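Alpha-L-rhamnosidase (Aspergillus terreus, PDB 6GSZ) probably hydrolyses terminal non-reducing alpha-L-rhamnose residues from alpha-L-rhamnosides, as a glycosidase with a helical six-hairpin catalytic domain. Local coordinates at residues Met426-Tyr431 with Phe483-Ala488; Gly784-Asn789 with Thr807-Ala812. All blocks are in the same frame, centred on the assembly; numbering follows the deposited sequence.

Contact 1 (Met426-Tyr431 with Phe483-Ala488). With CA (calcium ion), chain K.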
loop_
_atom_site.group_PDB
_atom_site.type_symbol
_atom_site.label_atom_id
_atom_site.label_comp_id
_atom_site.label_asym_id
_atom_site.label_seq_id
_atom_site.Cartn_x
_atom_site.Cartn_y
_atom_site.Cartn_z
ATOM N N MET A 426 5.842 -4.474 2.842
ATOM C CA MET A 426 6.065 -3.437 3.830
ATOM C C MET A 426 6.279 -4.065 5.209
ATOM O O MET A 426 5.776 -5.119 5.519
ATOM C CB MET A 426 4.837 -2.516 3.860
ATOM C CG MET A 426 4.606 -1.742 2.547
ATOM S SD MET A 426 3.015 -0.909 2.541
ATOM C CE MET A 426 1.900 -2.299 2.618
ATOM N N GLU A 427 6.965 -3.314 6.081
ATOM C CA GLU A 427 7.169 -3.771 7.458
ATOM C C GLU A 427 5.856 -3.603 8.237
ATOM O O GLU A 427 5.286 -2.508 8.250
ATOM C CB GLU A 427 8.275 -2.963 8.114
ATOM C CG GLU A 427 8.602 -3.442 9.504
ATOM C CD GLU A 427 9.791 -2.742 10.152
ATOM O OE1 GLU A 427 10.150 -1.603 9.730
ATOM O OE2 GLU A 427 10.381 -3.359 11.076
ATOM N N ARG A 428 5.376 -4.686 8.829
ATOM C CA ARG A 428 4.210 -4.642 9.693
ATOM C C ARG A 428 4.515 -3.840 10.968
ATOM O O ARG A 428 5.553 -4.057 11.618
ATOM C CB ARG A 428 3.781 -6.057 10.085
ATOM C CG ARG A 428 2.503 -6.140 10.896
ATOM C CD ARG A 428 1.252 -5.787 10.112
ATOM N NE ARG A 428 0.103 -5.763 11.016
ATOM C CZ ARG A 428 -0.544 -6.823 11.473
ATOM N NH1 ARG A 428 -1.548 -6.676 12.350
ATOM N NH2 ARG A 428 -0.207 -8.026 10.993
ATOM N N THR A 429 3.594 -2.922 11.287
ATOM C CA THR A 429 3.779 -2.032 12.437
ATOM C C THR A 429 2.603 -2.046 13.412
ATOM O O THR A 429 2.840 -1.704 14.595
ATOM C CB THR A 429 4.058 -0.588 11.993
ATOM O OG1 THR A 429 3.044 -0.125 11.103
ATOM C CG2 THR A 429 5.412 -0.442 11.338
ATOM N N GLY A 430 1.375 -2.297 13.004
ATOM C CA GLY A 430 0.226 -2.040 13.867
ATOM C C GLY A 430 -0.659 -3.243 14.064
ATOM O O GLY A 430 -0.942 -3.976 13.095
ATOM N N TYR A 431 -1.112 -3.447 15.303
ATOM C CA TYR A 431 -1.831 -4.637 15.719
ATOM C C TYR A 431 -2.986 -4.217 16.627
ATOM O O TYR A 431 -2.821 -3.301 17.445
ATOM C CB TYR A 431 -0.921 -5.605 16.465
ATOM C CG TYR A 431 0.350 -5.996 15.754
ATOM C CD1 TYR A 431 1.452 -5.151 15.740
ATOM C CD2 TYR A 431 0.435 -7.184 15.049
ATOM C CE1 TYR A 431 2.628 -5.491 15.104
ATOM C CE2 TYR A 431 1.608 -7.533 14.381
ATOM C CZ TYR A 431 2.689 -6.674 14.390
ATOM O OH TYR A 431 3.848 -7.004 13.763
ATOM N N PHE A 483 -0.875 3.120 10.055
ATOM C CA PHE A 483 -0.704 2.505 11.347
ATOM C C PHE A 483 -0.395 1.008 11.191
ATOM O O PHE A 483 0.441 0.424 11.919
ATOM C CB PHE A 483 -1.987 2.693 12.162
ATOM C CG PHE A 483 -1.935 2.200 13.584
ATOM C CD1 PHE A 483 -2.218 0.885 13.903
ATOM C CD2 PHE A 483 -1.659 3.075 14.631
ATOM C CE1 PHE A 483 -2.216 0.441 15.226
ATOM C CE2 PHE A 483 -1.710 2.647 15.958
ATOM C CZ PHE A 483 -1.974 1.327 16.251
ATOM N N ILE A 484 -1.079 0.345 10.247
ATOM C CA ILE A 484 -0.944 -1.126 10.145
ATOM C C ILE A 484 0.421 -1.538 9.576
ATOM O O ILE A 484 1.014 -2.494 10.062
ATOM C CB ILE A 484 -2.114 -1.725 9.349
ATOM C CG1 ILE A 484 -3.462 -1.361 9.990
ATOM C CG2 ILE A 484 -1.949 -3.227 9.179
ATOM C CD1 ILE A 484 -4.636 -1.880 9.242
ATOM N N TYR A 485 0.882 -0.796 8.550
ATOM C CA TYR A 485 2.172 -1.069 7.930
ATOM C C TYR A 485 2.924 0.243 7.733
ATOM O O TYR A 485 2.318 1.304 7.649
ATOM C CB TYR A 485 1.998 -1.701 6.542
ATOM C CG TYR A 485 1.654 -3.179 6.481
ATOM C CD1 TYR A 485 2.659 -4.140 6.517
ATOM C CD2 TYR A 485 0.344 -3.628 6.405
ATOM C CE1 TYR A 485 2.364 -5.498 6.451
ATOM C CE2 TYR A 485 0.041 -4.976 6.342
ATOM C CZ TYR A 485 1.054 -5.920 6.378
ATOM O OH TYR A 485 0.773 -7.270 6.318
ATOM N N ASP A 486 4.255 0.147 7.629
ATOM C CA ASP A 486 5.102 1.265 7.267
ATOM C C ASP A 486 4.982 1.496 5.752
ATOM O O ASP A 486 5.616 0.817 4.930
ATOM C CB ASP A 486 6.536 1.037 7.716
ATOM C CG ASP A 486 7.450 2.224 7.447
ATOM O OD1 ASP A 486 7.127 3.064 6.567
ATOM O OD2 ASP A 486 8.435 2.358 8.237
ATOM N N THR A 487 4.071 2.416 5.408
ATOM C CA THR A 487 3.731 2.739 4.034
ATOM C C THR A 487 4.542 3.890 3.452
ATOM O O THR A 487 4.260 4.309 2.323
ATOM C CB THR A 487 2.279 3.200 3.994
ATOM O OG1 THR A 487 2.205 4.262 4.937
ATOM C CG2 THR A 487 1.315 2.102 4.412
ATOM N N ALA A 488 5.533 4.409 4.201
ATOM C CA ALA A 488 6.133 5.675 3.817
ATOM C C ALA A 488 6.775 5.618 2.410
ATOM O O ALA A 488 6.507 6.517 1.588
ATOM C CB ALA A 488 7.112 6.123 4.881
HETATM CA CA CA K . 10.167 3.588 9.035
HETATM O O HOH W 1 7.954 -0.823 4.970
HETATM O O HOH W 2 8.708 0.410 10.265
HETATM O O HOH W 3 3.876 2.489 10.201
HETATM O O HOH W 4 9.474 4.712 7.213
HETATM O O HOH W 5 8.519 3.745 10.880
HETATM O O HOH W 6 11.377 2.873 11.000
#
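Where T429 and G430 meet the end of helix 471-484, the packing is close and the bonding dense. The carbonyl O of I484 accepts from both T429 N (2.9 Å) and G430 N, and the two donors reach it from the same face of its plane. T429 OG1 donates to F483 O at 2.8 Å, its hydroxyl held between backbone N and carbonyl carbon (chi1 54°). Glycine suits position 430 because a side chain there would run into F483 O. Just after I484, Y485 leaves helical geometry and its backbone bridges that of R428, with D486 N bonding straight to E427 O (2.9 Å, 172°). The helix 471-484 of the six-hairpin glycosidase domain is thereby fastened to the segment that enters strand 430-434. R428 lays its CD over one face of the Y485 ring, 3.9 Å from the centroid, a CH-pi contact. The bend at chi2 (70°) turns its guanidinium back so that NE and NH1 both grip G430 O, while M426 CB packs against Y485 CD1 and R451 holds the phenol OH. Between the carboxylates of E427 and D486 the contact is looser and watery: one water links E427 OE1, which also pairs with R28, to D486 OD2, another joins E427 N to D486 O. D486 OD2 binds a calcium ion at 2.3 Å, alongside three waters, and OD1 caps the next helix by accepting from A488 N.

Contact 2 (Gly784-Asn789 with Thr807-Ala812)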
loop_
_atom_site.group_PDB
_atom_site.type_symbol
_atom_site.label_atom_id
_atom_site.label_comp_id
_atom_site.label_asym_id
_atom_site.label_seq_id
_atom_site.Cartn_x
_atom_site.Cartn_y
_atom_site.Cartn_z
ATOM N N GLY A 784 4.933 12.138 13.251
ATOM C CA GLY A 784 6.007 11.195 13.377
ATOM C C GLY A 784 6.104 10.438 14.695
ATOM O O GLY A 784 7.053 9.663 14.870
ATOM N N TRP A 785 5.200 10.718 15.652
ATOM C CA TRP A 785 5.031 9.932 16.880
ATOM C C TRP A 785 6.141 10.139 17.923
ATOM O O TRP A 785 6.193 9.349 18.861
ATOM C CB TRP A 785 4.857 8.448 16.582
ATOM C CG TRP A 785 3.597 8.067 15.860
ATOM C CD1 TRP A 785 3.374 8.048 14.510
ATOM C CD2 TRP A 785 2.423 7.495 16.444
ATOM N NE1 TRP A 785 2.124 7.584 14.241
ATOM C CE2 TRP A 785 1.519 7.205 15.402
ATOM C CE3 TRP A 785 2.059 7.155 17.749
ATOM C CZ2 TRP A 785 0.279 6.631 15.619
ATOM C CZ3 TRP A 785 0.832 6.593 17.974
ATOM C CH2 TRP A 785 -0.035 6.308 16.920
ATOM N N ARG A 786 6.919 11.222 17.852
ATOM C CA ARG A 786 7.877 11.462 18.933
ATOM C C ARG A 786 7.151 11.919 20.205
ATOM O O ARG A 786 7.703 11.811 21.331
ATOM C CB ARG A 786 8.869 12.546 18.510
ATOM C CG ARG A 786 10.100 12.687 19.394
ATOM C CD ARG A 786 10.898 13.931 18.984
ATOM N NE ARG A 786 10.140 15.165 19.264
ATOM C CZ ARG A 786 10.240 15.927 20.352
ATOM N NH1 ARG A 786 11.169 15.650 21.263
ATOM N NH2 ARG A 786 9.359 16.905 20.501
ATOM N N ARG A 787 5.920 12.422 20.028
ATOM C CA ARG A 787 5.024 12.673 21.140
ATOM C C ARG A 787 3.734 11.916 20.833
ATOM O O ARG A 787 3.329 11.858 19.644
ATOM C CB ARG A 787 4.689 14.168 21.285
ATOM C CG ARG A 787 5.881 15.043 21.608
ATOM C CD ARG A 787 6.221 14.743 23.060
ATOM N NE ARG A 787 7.348 15.508 23.599
ATOM C CZ ARG A 787 8.598 15.073 23.618
ATOM N NH1 ARG A 787 8.883 13.916 23.037
ATOM N NH2 ARG A 787 9.543 15.814 24.184
ATOM N N ILE A 788 3.228 11.179 21.806
ATOM C CA ILE A 788 2.155 10.240 21.652
ATOM C C ILE A 788 0.987 10.631 22.557
ATOM O O ILE A 788 1.210 10.962 23.734
ATOM C CB ILE A 788 2.645 8.815 21.969
ATOM C CG1 ILE A 788 3.914 8.522 21.168
ATOM C CG2 ILE A 788 1.547 7.788 21.735
ATOM C CD1 ILE A 788 4.542 7.181 21.447
ATOM N N ASN A 789 -0.248 10.563 22.060
ATOM C CA ASN A 789 -1.446 10.698 22.938
ATOM C C ASN A 789 -1.942 9.274 23.209
ATOM O O ASN A 789 -2.000 8.448 22.276
ATOM C CB ASN A 789 -2.463 11.680 22.324
ATOM C CG ASN A 789 -3.551 12.174 23.266
ATOM O OD1 ASN A 789 -3.284 12.956 24.201
ATOM N ND2 ASN A 789 -4.804 11.791 23.001
ATOM N N THR A 807 6.339 2.528 16.261
ATOM C CA THR A 807 6.671 3.877 15.900
ATOM C C THR A 807 8.070 3.920 15.300
ATOM O O THR A 807 8.848 2.962 15.474
ATOM C CB THR A 807 6.652 4.839 17.109
ATOM O OG1 THR A 807 7.855 4.697 17.863
ATOM C CG2 THR A 807 5.441 4.716 18.003
ATOM N N PRO A 808 8.448 5.048 14.655
ATOM C CA PRO A 808 9.835 5.252 14.260
ATOM C C PRO A 808 10.898 5.181 15.375
ATOM O O PRO A 808 12.091 5.135 15.082
ATOM C CB PRO A 808 9.772 6.646 13.607
ATOM C CG PRO A 808 8.349 6.825 13.120
ATOM C CD PRO A 808 7.575 6.161 14.236
ATOM N N TYR A 809 10.451 5.167 16.638
ATOM C CA TYR A 809 11.308 5.117 17.829
ATOM C C TYR A 809 11.356 3.732 18.485
ATOM O O TYR A 809 12.236 3.492 19.350
ATOM C CB TYR A 809 10.846 6.149 18.855
ATOM C CG TYR A 809 10.919 7.535 18.284
ATOM C CD1 TYR A 809 12.083 8.281 18.406
ATOM C CD2 TYR A 809 9.851 8.096 17.595
ATOM C CE1 TYR A 809 12.213 9.520 17.803
ATOM C CE2 TYR A 809 9.951 9.331 16.993
ATOM C CZ TYR A 809 11.139 10.054 17.090
ATOM O OH TYR A 809 11.293 11.263 16.475
ATOM N N GLY A 810 10.397 2.862 18.166
ATOM C CA GLY A 810 10.201 1.629 18.878
ATOM C C GLY A 810 8.740 1.425 19.255
ATOM O O GLY A 810 7.838 2.205 18.861
ATOM N N MET A 811 8.481 0.327 19.964
ATOM C CA MET A 811 7.113 -0.096 20.197
ATOM C C MET A 811 6.388 0.807 21.198
ATOM O O MET A 811 6.907 1.104 22.296
ATOM C CB MET A 811 7.077 -1.534 20.707
ATOM C CG MET A 811 5.689 -2.137 20.700
ATOM S SD MET A 811 4.991 -2.325 19.040
ATOM C CE MET A 811 6.124 -3.541 18.394
ATOM N N ALA A 812 5.193 1.261 20.797
ATOM C CA ALA A 812 4.202 1.833 21.693
ATOM C C ALA A 812 3.059 0.835 21.838
ATOM O O ALA A 812 2.735 0.127 20.883
ATOM C CB ALA A 812 3.666 3.142 21.172
#
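The ring of Y809 packs against the backbone of G784-R786, with G784 O lying at the ring edge, near its plane, 3.6 Å from CE2. Y809 is the third residue of a type I beta turn, T807 to G810, which forms the hairpin between strands 800-807 and 810-819 in the C-terminal beta domain. No hydrogen bond crosses between the segments, and the contact is van der Waals packing. The aliphatic part of R786 crosses the phenol end obliquely, CB standing 3.4 Å from Y809 OH, and E782 takes its guanidinium in a salt bridge. P808, kept rigid by its ring, sets CG 3.6 Å from G784 O. Deeper in, W785 CB touches T807 CG2, and I788 CD1 reaches A812 CB at 4.1 Å, methyl groups that fit the apolar interface between strands 787-790 and 810-819. G784 takes a positive phi (95°) at which a side chain would press on the preceding carbonyl; G810 likewise has a positive phi (132°). Further out, Y809 also touches S62 and V63, while I788 pairs through its backbone with strand 841-845. The turn, closed by G810 N bonding to T807 O, is braced by T807 OG1, which accepts from Y809 N at 2.9 Å, an ST turn, and donates to a lone pair of G810 O at 2.7 Å.

In the fold
Contact 1 closes before contact 2 opens along the chain, yet their centres lie 13 Å apart. Both reach one antiparallel sheet: strand 430-434, which contact 1 enters, pairs with 800-807, which in turn pairs with 810-819 of contact 2. Segment 784-789 belongs to a different, mixed sheet with strands 778-780 and 841-845, so contact 2 joins two sheets. Strand 430-434, from the glycosidase part of the chain, thus joins strands of the C-terminal part. The contacts also touch directly, F483 CE2 lying 4.1 Å from W785 CH2, with F805 meeting both rings; this and the shared sheet place them at a junction of helical and beta parts. E427, D486 and P808 also line a pocket holding 2-(2-methoxyethoxy)ethanol, probably from the crystallisation liquor.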